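Local coordinates for alanine racemase (Corynebacterium glutamicum, PDB 2DY3), which belongs to the alanine racemase family of two-domain enzymes, forms a dimer and binds pyridoxal-5'-phosphate in a pocket lined largely by its barrel-type N-terminal domain, at residues K44-I49 and D55-A60; K28-V33 and E76-I81; G285-T290 and Y296-R301; C303-V308 and T353-R358. One frame throughout, in Å; residues are numbered along the deposited sequence.

Contact 1 of 4, residues K44-I49 and D55-A60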
loop_
_atom_site.group_PDB
_atom_site.type_symbol
_atom_site.label_atom_id
_atom_site.label_comp_id
_atom_site.label_asym_id
_atom_site.label_seq_id
_atom_site.Cartn_x
_atom_site.Cartn_y
_atom_site.Cartn_z
ATOM N N LYS B 44 -13.449 8.097 9.346
ATOM C CA LYS B 44 -13.359 8.953 10.520
ATOM C C LYS B 44 -13.078 10.408 10.141
ATOM O O LYS B 44 -13.619 11.328 10.747
ATOM C CB LYS B 44 -12.250 8.459 11.453
ATOM C CG LYS B 44 -12.572 7.162 12.166
ATOM C CD LYS B 44 -13.758 7.336 13.104
ATOM C CE LYS B 44 -14.121 6.023 13.775
ATOM N NZ LYS B 44 -14.393 4.963 12.761
ATOM N N VAL B 45 -12.237 10.609 9.129
ATOM C CA VAL B 45 -11.860 11.948 8.693
ATOM C C VAL B 45 -12.976 12.795 8.089
ATOM O O VAL B 45 -13.181 13.942 8.498
ATOM C CB VAL B 45 -10.692 11.886 7.682
ATOM C CG1 VAL B 45 -10.427 13.266 7.099
ATOM C CG2 VAL B 45 -9.441 11.344 8.372
ATOM N N ALA B 46 -13.684 12.242 7.111
ATOM C CA ALA B 46 -14.764 12.965 6.443
ATOM C C ALA B 46 -15.809 13.561 7.390
ATOM O O ALA B 46 -16.236 14.699 7.216
ATOM C CB ALA B 46 -15.447 12.055 5.420
ATOM N N PRO B 47 -16.253 12.792 8.392
ATOM C CA PRO B 47 -17.255 13.348 9.309
ATOM C C PRO B 47 -16.711 14.533 10.105
ATOM O O PRO B 47 -17.426 15.496 10.385
ATOM C CB PRO B 47 -17.607 12.157 10.194
ATOM C CG PRO B 47 -17.412 10.998 9.293
ATOM C CD PRO B 47 -16.109 11.341 8.596
ATOM N N VAL B 48 -15.439 14.472 10.468
ATOM C CA VAL B 48 -14.847 15.565 11.218
ATOM C C VAL B 48 -14.760 16.795 10.328
ATOM O O VAL B 48 -15.088 17.910 10.745
ATOM C CB VAL B 48 -13.446 15.193 11.728
ATOM C CG1 VAL B 48 -12.751 16.428 12.270
ATOM C CG2 VAL B 48 -13.561 14.123 12.815
ATOM N N ILE B 49 -14.332 16.589 9.087
ATOM C CA ILE B 49 -14.223 17.694 8.156
ATOM C C ILE B 49 -15.597 18.291 7.891
ATOM O O ILE B 49 -15.741 19.508 7.724
ATOM C CB ILE B 49 -13.604 17.236 6.825
ATOM C CG1 ILE B 49 -12.128 16.898 7.040
ATOM C CG2 ILE B 49 -13.769 18.313 5.772
ATOM C CD1 ILE B 49 -11.406 16.463 5.796
ATOM N N ASP B 55 -18.209 22.353 2.660
ATOM C CA ASP B 55 -19.437 22.553 1.896
ATOM C C ASP B 55 -19.672 21.387 0.953
ATOM O O ASP B 55 -20.795 21.145 0.501
ATOM C CB ASP B 55 -19.332 23.840 1.086
ATOM C CG ASP B 55 -19.231 25.062 1.967
ATOM O OD1 ASP B 55 -20.226 25.364 2.654
ATOM O OD2 ASP B 55 -18.163 25.704 1.981
ATOM N N ALA B 56 -18.601 20.659 0.661
ATOM C CA ALA B 56 -18.691 19.532 -0.256
ATOM C C ALA B 56 -17.452 18.654 -0.147
ATOM O O ALA B 56 -16.501 18.993 0.558
ATOM C CB ALA B 56 -18.844 20.048 -1.683
ATOM N N PHE B 57 -17.474 17.523 -0.848
ATOM C CA PHE B 57 -16.353 16.590 -0.846
ATOM C C PHE B 57 -16.034 16.136 -2.260
ATOM O O PHE B 57 -16.929 15.993 -3.099
ATOM C CB PHE B 57 -16.681 15.370 0.016
ATOM C CG PHE B 57 -16.696 15.657 1.492
ATOM C CD1 PHE B 57 -15.521 15.640 2.227
ATOM C CD2 PHE B 57 -17.884 15.968 2.136
ATOM C CE1 PHE B 57 -15.528 15.930 3.588
ATOM C CE2 PHE B 57 -17.902 16.259 3.492
ATOM C CZ PHE B 57 -16.718 16.239 4.219
ATOM N N GLY B 58 -14.754 15.918 -2.522
ATOM C CA GLY B 58 -14.341 15.468 -3.832
ATOM C C GLY B 58 -13.582 14.159 -3.725
ATOM O O GLY B 58 -12.725 13.997 -2.843
ATOM N N VAL B 59 -13.920 13.208 -4.592
ATOM C CA VAL B 59 -13.220 11.927 -4.609
ATOM C C VAL B 59 -12.962 11.544 -6.050
ATOM O O VAL B 59 -13.503 12.158 -6.978
ATOM C CB VAL B 59 -14.019 10.769 -3.939
ATOM C CG1 VAL B 59 -14.117 10.998 -2.441
ATOM C CG2 VAL B 59 -15.402 10.637 -4.576
ATOM N N ALA B 60 -12.127 10.529 -6.235
ATOM C CA ALA B 60 -11.802 10.067 -7.574
ATOM C C ALA B 60 -12.826 9.105 -8.145
ATOM O O ALA B 60 -13.378 9.347 -9.216
ATOM C CB ALA B 60 -10.433 9.402 -7.581
#
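Phe57 reaches from its strand toward residues 44-49 of helix 42-50 and presents the end of its ring to Ala46 and Ile49, one helical turn apart. The apolar part is led by Ile49, whose CG2 lies 3.7 Å from Phe57 CE1. That methyl stands anti to the backbone N while CG1 takes the place beside it (chi1 -70°), which brings CG2 to the CE1-CZ end of the ring at a slant and sends the longer branch elsewhere. Ala46 adds a lighter touch, its CB being 4.3 Å from Phe57 CE1.

The polar neighbour is a backbone carbonyl: Ala46 O comes within 3.4 Å of Phe57 CZ, slanting against the ring. Just after it the helix kinks at Pro47, whose nitrogen carries no hydrogen for the preceding turn. Regular bonding resumes with Ile49 N to Val45 O, at 2.9 Å.

This is strand-to-helix packing in a beta-alpha-beta crossover of the TIM-barrel type, with Phe57 on the helix-facing side of the parallel sheet. Ala31 of strand 28-32 and Leu68 of helix 62-70 also touch Phe57, while Ile49 leans on Ile13 and Thr17 of helix 10-24, so the contact fills the layer between strands 28-32 and 56-59 and the helices outside them.

Contact 2 of 4, residues K28-V33 and E76-I81. With PLP (pyridoxal-5'-phosphate), chain F.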
loop_
_atom_site.group_PDB
_atom_site.type_symbol
_atom_site.label_atom_id
_atom_site.label_comp_id
_atom_site.label_asym_id
_atom_site.label_seq_id
_atom_site.Cartn_x
_atom_site.Cartn_y
_atom_site.Cartn_z
ATOM N N LYS B 28 -17.067 28.361 -1.546
ATOM C CA LYS B 28 -17.417 27.095 -0.912
ATOM C C LYS B 28 -16.161 26.251 -0.734
ATOM O O LYS B 28 -15.214 26.369 -1.508
ATOM C CB LYS B 28 -18.450 26.350 -1.757
ATOM C CG LYS B 28 -19.781 27.083 -1.855
ATOM C CD LYS B 28 -20.777 26.346 -2.734
ATOM C CE LYS B 28 -22.112 27.082 -2.774
ATOM N NZ LYS B 28 -23.124 26.389 -3.623
ATOM N N LEU B 29 -16.160 25.406 0.291
ATOM C CA LEU B 29 -15.017 24.555 0.588
ATOM C C LEU B 29 -15.284 23.086 0.280
ATOM O O LEU B 29 -16.038 22.434 0.992
ATOM C CB LEU B 29 -14.649 24.676 2.072
ATOM C CG LEU B 29 -13.193 24.668 2.555
ATOM C CD1 LEU B 29 -13.176 24.132 3.977
ATOM C CD2 LEU B 29 -12.301 23.826 1.668
ATOM N N MET B 30 -14.673 22.571 -0.784
ATOM C CA MET B 30 -14.817 21.159 -1.135
ATOM C C MET B 30 -13.585 20.449 -0.603
ATOM O O MET B 30 -12.465 20.781 -0.980
ATOM C CB MET B 30 -14.884 20.952 -2.650
ATOM C CG MET B 30 -14.964 19.473 -3.047
ATOM S SD MET B 30 -15.048 19.185 -4.834
ATOM C CE MET B 30 -16.850 19.158 -5.053
ATOM N N ALA B 31 -13.790 19.478 0.274
ATOM C CA ALA B 31 -12.673 18.736 0.846
ATOM C C ALA B 31 -12.352 17.506 0.003
ATOM O O ALA B 31 -13.193 16.621 -0.164
ATOM C CB ALA B 31 -13.005 18.315 2.279
ATOM N N VAL B 32 -11.137 17.443 -0.527
ATOM C CA VAL B 32 -10.759 16.291 -1.337
ATOM C C VAL B 32 -10.286 15.167 -0.426
ATOM O O VAL B 32 -9.217 15.251 0.176
ATOM C CB VAL B 32 -9.651 16.649 -2.356
ATOM C CG1 VAL B 32 -9.232 15.403 -3.132
ATOM C CG2 VAL B 32 -10.162 17.711 -3.311
ATOM N N VAL B 33 -11.088 14.112 -0.330
ATOM C CA VAL B 33 -10.747 12.986 0.527
ATOM C C VAL B 33 -10.627 11.651 -0.187
ATOM O O VAL B 33 -10.932 10.603 0.382
ATOM C CB VAL B 33 -11.756 12.850 1.692
ATOM C CG1 VAL B 33 -11.742 14.117 2.518
ATOM C CG2 VAL B 33 -13.158 12.569 1.158
ATOM N N GLU B 76 -22.622 17.927 -0.648
ATOM C CA GLU B 76 -22.441 17.740 -2.080
ATOM C C GLU B 76 -21.175 16.882 -2.265
ATOM O O GLU B 76 -20.163 17.120 -1.602
ATOM C CB GLU B 76 -22.248 19.112 -2.722
ATOM C CG GLU B 76 -22.032 19.131 -4.213
ATOM C CD GLU B 76 -21.797 20.541 -4.724
ATOM O OE1 GLU B 76 -22.571 21.444 -4.337
ATOM O OE2 GLU B 76 -20.849 20.752 -5.515
ATOM N N VAL B 77 -21.239 15.889 -3.146
ATOM C CA VAL B 77 -20.099 15.011 -3.407
ATOM C C VAL B 77 -19.802 14.928 -4.908
ATOM O O VAL B 77 -20.700 14.678 -5.707
ATOM C CB VAL B 77 -20.352 13.575 -2.870
ATOM C CG1 VAL B 77 -19.206 12.640 -3.303
ATOM C CG2 VAL B 77 -20.450 13.593 -1.343
ATOM N N LEU B 78 -18.541 15.139 -5.279
ATOM C CA LEU B 78 -18.119 15.088 -6.682
ATOM C C LEU B 78 -17.140 13.938 -6.928
ATOM O O LEU B 78 -16.212 13.717 -6.156
ATOM C CB LEU B 78 -17.465 16.408 -7.091
ATOM C CG LEU B 78 -16.911 16.510 -8.520
ATOM C CD1 LEU B 78 -18.011 16.311 -9.562
ATOM C CD2 LEU B 78 -16.269 17.873 -8.693
ATOM N N CYS B 79 -17.361 13.217 -8.021
ATOM C CA CYS B 79 -16.536 12.076 -8.412
ATOM C C CYS B 79 -16.015 12.342 -9.835
ATOM O O CYS B 79 -16.783 12.702 -10.724
ATOM C CB CYS B 79 -17.421 10.816 -8.325
ATOM S SG CYS B 79 -17.073 9.456 -9.415
ATOM N N TRP B 80 -14.715 12.181 -10.064
ATOM C CA TRP B 80 -14.196 12.463 -11.402
ATOM C C TRP B 80 -13.484 11.356 -12.180
ATOM O O TRP B 80 -12.986 11.604 -13.278
ATOM C CB TRP B 80 -13.314 13.724 -11.363
ATOM C CG TRP B 80 -12.280 13.720 -10.288
ATOM C CD1 TRP B 80 -11.102 13.035 -10.285
ATOM C CD2 TRP B 80 -12.356 14.398 -9.029
ATOM N NE1 TRP B 80 -10.440 13.240 -9.097
ATOM C CE2 TRP B 80 -11.190 14.072 -8.309
ATOM C CE3 TRP B 80 -13.300 15.246 -8.438
ATOM C CZ2 TRP B 80 -10.943 14.561 -7.030
ATOM C CZ3 TRP B 80 -13.052 15.731 -7.166
ATOM C CH2 TRP B 80 -11.884 15.388 -6.475
ATOM N N ILE B 81 -13.432 10.145 -11.636
ATOM C CA ILE B 81 -12.796 9.041 -12.352
ATOM C C ILE B 81 -13.734 7.842 -12.408
ATOM O O ILE B 81 -13.844 7.071 -11.455
ATOM C CB ILE B 81 -11.456 8.604 -11.700
ATOM C CG1 ILE B 81 -10.445 9.750 -11.758
ATOM C CG2 ILE B 81 -10.879 7.423 -12.452
ATOM C CD1 ILE B 81 -9.079 9.399 -11.181
HETATM N N1 PLP F . -8.712 18.103 -7.404
HETATM C C2 PLP F . -8.511 16.937 -8.147
HETATM C C2A PLP F . -9.224 16.769 -9.479
HETATM C C3 PLP F . -7.637 15.945 -7.640
HETATM O O3 PLP F . -7.418 14.789 -8.360
HETATM C C4 PLP F . -6.989 16.149 -6.382
HETATM C C4A PLP F . -5.994 15.116 -5.793
HETATM C C5 PLP F . -7.222 17.376 -5.666
HETATM C C6 PLP F . -8.083 18.326 -6.189
HETATM C C5A PLP F . -6.563 17.686 -4.356
HETATM O O4P PLP F . -5.279 18.262 -4.557
HETATM P P PLP F . -4.251 18.733 -3.394
HETATM O O1P PLP F . -4.022 17.613 -2.489
HETATM O O2P PLP F . -3.067 19.095 -4.174
HETATM O O3P PLP F . -4.957 19.863 -2.751
HETATM O O HOH W 1 -21.906 24.017 -4.400
#
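Glu76 OE1 has two partners: Arg118 NH2 makes a salt bridge to it, and a water donates to it from 2.7 Å. The same water accepts from Lys28 NZ at 2.8 Å, and through it the two strands share a polar link. The charged ends themselves do not touch, Lys28 NZ being 5.0 Å from Glu76 OE1, and the water bridges them. Lys28 is extended beyond its first torsion to get there.

Next along the strands the packing turns apolar and tight. Met30 runs straight out, then bends at its last torsion (chi3 -92°), laying CE against Leu78 CB at 3.5 Å, closer than carbons usually sit; the two side chains cross at about a right angle.

Strands 28-32 and 76-81 are not neighbours in the parallel sheet. Strand 56-59 runs between them, and the side chains meet across it on the barrel's inner side, where Met30 and Glu76 both touch the small Ala56.

At the C-terminal ends Val32 CG1 meets the edge of the Trp80 indole, 4.3 Å from CH2 and near the ring plane. Both residues line the pyridoxal-5'-phosphate pocket. Val32 CG2 lies 3.6 Å from PLP C6, while the PLP methyl C2A sits over one face of the indole, offset toward the rim, 3.5 Å from Trp80 CE2. Hydrogen bonds with the hydroxyls of Tyr38 and Tyr346 and with the backbone nitrogens of Ser199, Gly216 and Leu217 hold pyridoxal-5'-phosphate beside this pair.

Contact 3 of 4, residues G285-T290 and Y296-R301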
loop_
_atom_site.group_PDB
_atom_site.type_symbol
_atom_site.label_atom_id
_atom_site.label_comp_id
_atom_site.label_asym_id
_atom_site.label_seq_id
_atom_site.Cartn_x
_atom_site.Cartn_y
_atom_site.Cartn_z
ATOM N N GLY B 285 19.382 3.623 3.727
ATOM C CA GLY B 285 20.429 4.596 3.993
ATOM C C GLY B 285 20.089 6.056 3.762
ATOM O O GLY B 285 20.982 6.905 3.724
ATOM N N LYS B 286 18.805 6.366 3.627
ATOM C CA LYS B 286 18.401 7.746 3.381
ATOM C C LYS B 286 17.702 8.427 4.551
ATOM O O LYS B 286 17.486 9.638 4.529
ATOM C CB LYS B 286 17.474 7.808 2.169
ATOM C CG LYS B 286 18.071 7.255 0.889
ATOM C CD LYS B 286 17.107 7.472 -0.264
ATOM C CE LYS B 286 17.630 6.880 -1.561
ATOM N NZ LYS B 286 16.617 7.018 -2.643
ATOM N N PHE B 287 17.353 7.667 5.578
ATOM C CA PHE B 287 16.632 8.268 6.689
ATOM C C PHE B 287 16.946 7.662 8.043
ATOM O O PHE B 287 17.634 6.648 8.146
ATOM C CB PHE B 287 15.133 8.134 6.443
ATOM C CG PHE B 287 14.609 6.748 6.693
ATOM C CD1 PHE B 287 13.934 6.449 7.866
ATOM C CD2 PHE B 287 14.818 5.738 5.770
ATOM C CE1 PHE B 287 13.478 5.164 8.113
ATOM C CE2 PHE B 287 14.364 4.453 6.012
ATOM C CZ PHE B 287 13.695 4.167 7.182
ATOM N N SER B 288 16.402 8.306 9.070
ATOM C CA SER B 288 16.557 7.889 10.455
ATOM C C SER B 288 15.161 7.884 11.074
ATOM O O SER B 288 14.270 8.592 10.610
ATOM C CB SER B 288 17.414 8.896 11.228
ATOM O OG SER B 288 18.670 9.119 10.606
ATOM N N VAL B 289 14.967 7.070 12.104
ATOM C CA VAL B 289 13.695 7.048 12.800
ATOM C C VAL B 289 14.010 7.800 14.088
ATOM O O VAL B 289 15.179 8.059 14.388
ATOM C CB VAL B 289 13.227 5.611 13.133
ATOM C CG1 VAL B 289 13.205 4.763 11.868
ATOM C CG2 VAL B 289 14.122 4.995 14.176
ATOM N N THR B 290 12.986 8.158 14.848
ATOM C CA THR B 290 13.224 8.888 16.079
ATOM C C THR B 290 12.643 8.165 17.283
ATOM O O THR B 290 11.438 7.920 17.351
ATOM C CB THR B 290 12.607 10.299 16.028
ATOM O OG1 THR B 290 11.179 10.196 16.096
ATOM C CG2 THR B 290 12.982 10.999 14.745
ATOM N N TYR B 296 18.132 7.823 14.790
ATOM C CA TYR B 296 18.944 6.628 14.633
ATOM C C TYR B 296 18.758 6.245 13.167
ATOM O O TYR B 296 17.656 5.915 12.728
ATOM C CB TYR B 296 18.458 5.507 15.561
ATOM C CG TYR B 296 18.585 5.837 17.034
ATOM C CD1 TYR B 296 17.511 6.357 17.750
ATOM C CD2 TYR B 296 19.789 5.651 17.702
ATOM C CE1 TYR B 296 17.637 6.680 19.093
ATOM C CE2 TYR B 296 19.926 5.971 19.038
ATOM C CZ TYR B 296 18.852 6.486 19.731
ATOM O OH TYR B 296 19.001 6.807 21.061
ATOM N N PRO B 297 19.843 6.299 12.388
ATOM C CA PRO B 297 19.851 5.979 10.961
ATOM C C PRO B 297 19.507 4.539 10.614
ATOM O O PRO B 297 19.943 3.602 11.284
ATOM C CB PRO B 297 21.265 6.344 10.542
ATOM C CG PRO B 297 22.056 5.944 11.749
ATOM C CD PRO B 297 21.215 6.524 12.878
ATOM N N GLN B 298 18.709 4.377 9.565
ATOM C CA GLN B 298 18.329 3.056 9.087
ATOM C C GLN B 298 19.583 2.519 8.408
ATOM O O GLN B 298 20.327 3.281 7.794
ATOM C CB GLN B 298 17.166 3.180 8.090
ATOM C CG GLN B 298 16.787 1.908 7.326
ATOM C CD GLN B 298 17.778 1.574 6.229
ATOM O OE1 GLN B 298 18.420 2.465 5.676
ATOM N NE2 GLN B 298 17.896 0.291 5.898
ATOM N N VAL B 299 19.828 1.221 8.538
ATOM C CA VAL B 299 21.003 0.603 7.934
ATOM C C VAL B 299 20.657 -0.744 7.314
ATOM O O VAL B 299 19.717 -1.408 7.738
ATOM C CB VAL B 299 22.114 0.353 8.979
ATOM C CG1 VAL B 299 22.661 1.669 9.492
ATOM C CG2 VAL B 299 21.559 -0.472 10.125
ATOM N N GLY B 300 21.434 -1.136 6.312
ATOM C CA GLY B 300 21.218 -2.414 5.666
ATOM C C GLY B 300 20.034 -2.453 4.727
ATOM O O GLY B 300 19.480 -1.423 4.352
ATOM N N ARG B 301 19.639 -3.664 4.356
ATOM C CA ARG B 301 18.533 -3.858 3.437
ATOM C C ARG B 301 17.173 -3.825 4.126
ATOM O O ARG B 301 17.007 -4.350 5.231
ATOM C CB ARG B 301 18.689 -5.197 2.714
ATOM C CG ARG B 301 20.120 -5.532 2.339
ATOM C CD ARG B 301 20.198 -6.596 1.257
ATOM N NE ARG B 301 19.768 -6.079 -0.042
ATOM C CZ ARG B 301 19.876 -6.747 -1.188
ATOM N NH1 ARG B 301 20.401 -7.966 -1.202
ATOM N NH2 ARG B 301 19.466 -6.193 -2.323
HETATM O O HOH W 2 19.899 5.730 6.840
#
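Phe287 offers one ring face to Gln298, whose CB lies 4.0 Å from the ring centroid and 23° off its normal, a CH-pi contact displaced toward the CE2 and CZ rim. Gln298 leaves its backbone with CG opposite N and then folds at the next bond (chi2 -75°), which brings CG along the ring as well, 3.8 Å from Phe287 CZ, and leaves the amide within 17° of parallel to it. The carboxamide oxygen turns to Gly285 N; the bond is nearly straight, but its modelled length is too short to be trusted.

Next to this overlap the backbones form a beta hairpin, strands 288-291 and 294-299, in the mixed sheet of the C-terminal domain. Val289 and Tyr296 form a hydrogen-bonded pair, with Val289 N to Tyr296 O and Tyr296 N to Val289 O both 3.0 Å. Ser288 and Pro297 follow as a non-hydrogen-bonded pair, the place where a proline's missing N-H costs no bond to strand 288-291. Gln298 N then closes on Phe287 O at 2.9 Å.

Phe287 O has a second donor, a water at 2.8 Å that also gives a hydrogen to Gln298 O and so links the two segments beyond the regular ladder. Phe337 meets the Phe287 ring edge-to-face, and Phe307 of strand 307-312 packs on both Val289 and Gln298.

Contact 4 of 4, residues C303-V308 and T353-R358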
loop_
_atom_site.group_PDB
_atom_site.type_symbol
_atom_site.label_atom_id
_atom_site.label_comp_id
_atom_site.label_asym_id
_atom_site.label_seq_id
_atom_site.Cartn_x
_atom_site.Cartn_y
_atom_site.Cartn_z
ATOM N N CYS B 303 13.787 -5.281 4.505
ATOM C CA CYS B 303 13.201 -6.563 4.146
ATOM C C CYS B 303 11.688 -6.473 4.066
ATOM O O CYS B 303 11.106 -5.398 4.226
ATOM C CB CYS B 303 13.645 -7.640 5.136
ATOM S SG CYS B 303 15.416 -8.010 4.977
ATOM N N MET B 304 11.049 -7.604 3.796
ATOM C CA MET B 304 9.605 -7.630 3.655
ATOM C C MET B 304 8.853 -7.233 4.918
ATOM O O MET B 304 7.871 -6.490 4.855
ATOM C CB MET B 304 9.144 -9.019 3.190
ATOM C CG MET B 304 7.742 -9.011 2.599
ATOM S SD MET B 304 7.244 -10.536 1.740
ATOM C CE MET B 304 5.579 -10.662 2.305
ATOM N N ASP B 305 9.320 -7.701 6.069
ATOM C CA ASP B 305 8.623 -7.406 7.316
ATOM C C ASP B 305 9.342 -6.469 8.273
ATOM O O ASP B 305 8.775 -6.080 9.295
ATOM C CB ASP B 305 8.325 -8.715 8.052
ATOM C CG ASP B 305 7.723 -9.766 7.147
ATOM O OD1 ASP B 305 6.621 -9.543 6.599
ATOM O OD2 ASP B 305 8.360 -10.821 6.985
ATOM N N GLN B 306 10.578 -6.096 7.957
ATOM C CA GLN B 306 11.325 -5.244 8.868
ATOM C C GLN B 306 12.564 -4.573 8.280
ATOM O O GLN B 306 13.011 -4.897 7.177
ATOM C CB GLN B 306 11.745 -6.084 10.087
ATOM C CG GLN B 306 12.304 -7.464 9.705
ATOM C CD GLN B 306 12.774 -8.288 10.896
ATOM O OE1 GLN B 306 12.006 -8.584 11.813
ATOM N NE2 GLN B 306 14.046 -8.670 10.879
ATOM N N PHE B 307 13.097 -3.612 9.030
ATOM C CA PHE B 307 14.327 -2.930 8.652
ATOM C C PHE B 307 15.109 -2.692 9.936
ATOM O O PHE B 307 14.562 -2.816 11.036
ATOM C CB PHE B 307 14.071 -1.610 7.908
ATOM C CG PHE B 307 13.415 -0.538 8.732
ATOM C CD1 PHE B 307 12.039 -0.375 8.711
ATOM C CD2 PHE B 307 14.182 0.358 9.471
ATOM C CE1 PHE B 307 11.442 0.658 9.401
ATOM C CE2 PHE B 307 13.587 1.395 10.164
ATOM C CZ PHE B 307 12.216 1.546 10.128
ATOM N N VAL B 308 16.383 -2.349 9.799
ATOM C CA VAL B 308 17.239 -2.159 10.963
ATOM C C VAL B 308 17.791 -0.746 11.078
ATOM O O VAL B 308 17.989 -0.053 10.076
ATOM C CB VAL B 308 18.435 -3.148 10.906
ATOM C CG1 VAL B 308 19.187 -3.155 12.224
ATOM C CG2 VAL B 308 17.932 -4.539 10.549
ATOM N N THR B 353 1.046 0.939 4.999
ATOM C CA THR B 353 0.087 -0.090 4.612
ATOM C C THR B 353 0.425 -1.446 5.259
ATOM O O THR B 353 1.118 -1.501 6.274
ATOM C CB THR B 353 0.077 -0.212 3.055
ATOM O OG1 THR B 353 -1.008 -1.040 2.628
ATOM C CG2 THR B 353 1.394 -0.803 2.552
ATOM N N GLY B 354 -0.086 -2.532 4.685
ATOM C CA GLY B 354 0.193 -3.860 5.213
ATOM C C GLY B 354 -0.249 -4.115 6.642
ATOM O O GLY B 354 -1.438 -4.039 6.956
ATOM N N ARG B 355 0.706 -4.428 7.518
ATOM C CA ARG B 355 0.391 -4.705 8.916
ATOM C C ARG B 355 0.090 -3.437 9.716
ATOM O O ARG B 355 -0.396 -3.510 10.845
ATOM C CB ARG B 355 1.539 -5.477 9.578
ATOM C CG ARG B 355 1.531 -6.999 9.328
ATOM C CD ARG B 355 1.713 -7.364 7.855
ATOM N NE ARG B 355 3.035 -7.007 7.345
ATOM C CZ ARG B 355 4.079 -7.827 7.306
ATOM N NH1 ARG B 355 3.969 -9.074 7.753
ATOM N NH2 ARG B 355 5.234 -7.405 6.801
ATOM N N THR B 356 0.371 -2.279 9.127
ATOM C CA THR B 356 0.127 -1.004 9.793
ATOM C C THR B 356 -1.339 -0.862 10.196
ATOM O O THR B 356 -2.233 -0.983 9.363
ATOM C CB THR B 356 0.462 0.192 8.881
ATOM O OG1 THR B 356 -0.431 0.196 7.759
ATOM C CG2 THR B 356 1.873 0.102 8.373
ATOM N N VAL B 357 -1.581 -0.590 11.472
ATOM C CA VAL B 357 -2.943 -0.417 11.958
ATOM C C VAL B 357 -3.204 1.066 12.188
ATOM O O VAL B 357 -2.345 1.790 12.689
ATOM C CB VAL B 357 -3.178 -1.185 13.272
ATOM C CG1 VAL B 357 -4.591 -0.933 13.774
ATOM C CG2 VAL B 357 -2.955 -2.666 13.044
ATOM N N ARG B 358 -4.396 1.515 11.823
ATOM C CA ARG B 358 -4.752 2.915 11.969
ATOM C C ARG B 358 -5.401 3.201 13.324
ATOM O O ARG B 358 -6.398 2.577 13.690
ATOM C CB ARG B 358 -5.688 3.306 10.819
ATOM C CG ARG B 358 -5.987 4.777 10.691
ATOM C CD ARG B 358 -6.846 5.063 9.452
ATOM N NE ARG B 358 -6.119 4.897 8.192
ATOM C CZ ARG B 358 -6.412 3.984 7.265
ATOM N NH1 ARG B 358 -7.419 3.141 7.449
ATOM N NH2 ARG B 358 -5.705 3.921 6.147
#
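Asp305 and Arg355 carry this contact in a salt bridge where a single oxygen takes two donors. Arg355 NH2 reaches Asp305 OD1 at 2.6 Å (149° at the hydrogen), on the anti lone pair of that oxygen, and NH1 reaches the same OD1 at 2.9 Å from above the carboxylate plane. The oxygen lies in the guanidinium plane for both, yet the two flat groups are turned 63° to each other, so this is an end-on grip on one atom and not a paired, side-by-side one. The arginine chain bends at its second and third torsions, which swings its end round to face the carboxylate.

The guanidinium has further partners: NE pairs with Asp277, and NH1 with Glu64 of the second subunit.

Both segments are loops leading into strands 307-312 and 357-360 of the C-terminal domain's mixed sheet, at the dimer interface. Met304 packs on Ala35 and Asp305 on Lys34 of the second subunit, and the Asp305 side chain lies about 4 Å from a pyridoxal-5'-phosphate, a copy other than the one beside Val32 of its own chain.

Beside this tight grip the rest of the contact is loose. Met304 O lies 3.4 Å from Arg355 NH2, near the guanidinium plane but at too poor an angle for a hydrogen bond. Arg355 itself is presented by a type II' beta turn, Thr353 to Thr356, with the exposed Gly354 just before it.

Overall arrangement
Contacts 1 and 2 share the parallel sheet of the N-terminal domain, their centres 7 Å apart, and join directly where Asp55 OD2 meets Leu29 N at 2.6 Å. Contact 2 touches pyridoxal-5'-phosphate; the Phe57 side chain of contact 1 is about 11 Å from it. Contacts 3 and 4 are neighbours in the C-terminal domain, centres 15 Å apart, with Val299 N 2.7 Å from Val308 O. Within one chain, contacts 2 and 3 lie 38 Å apart, centre to centre. The dimer brings the domains together: Ala60 and Ile81 pack on Arg355 and Gln306 of the second subunit, so its contact 4 borders contacts 1 and 2.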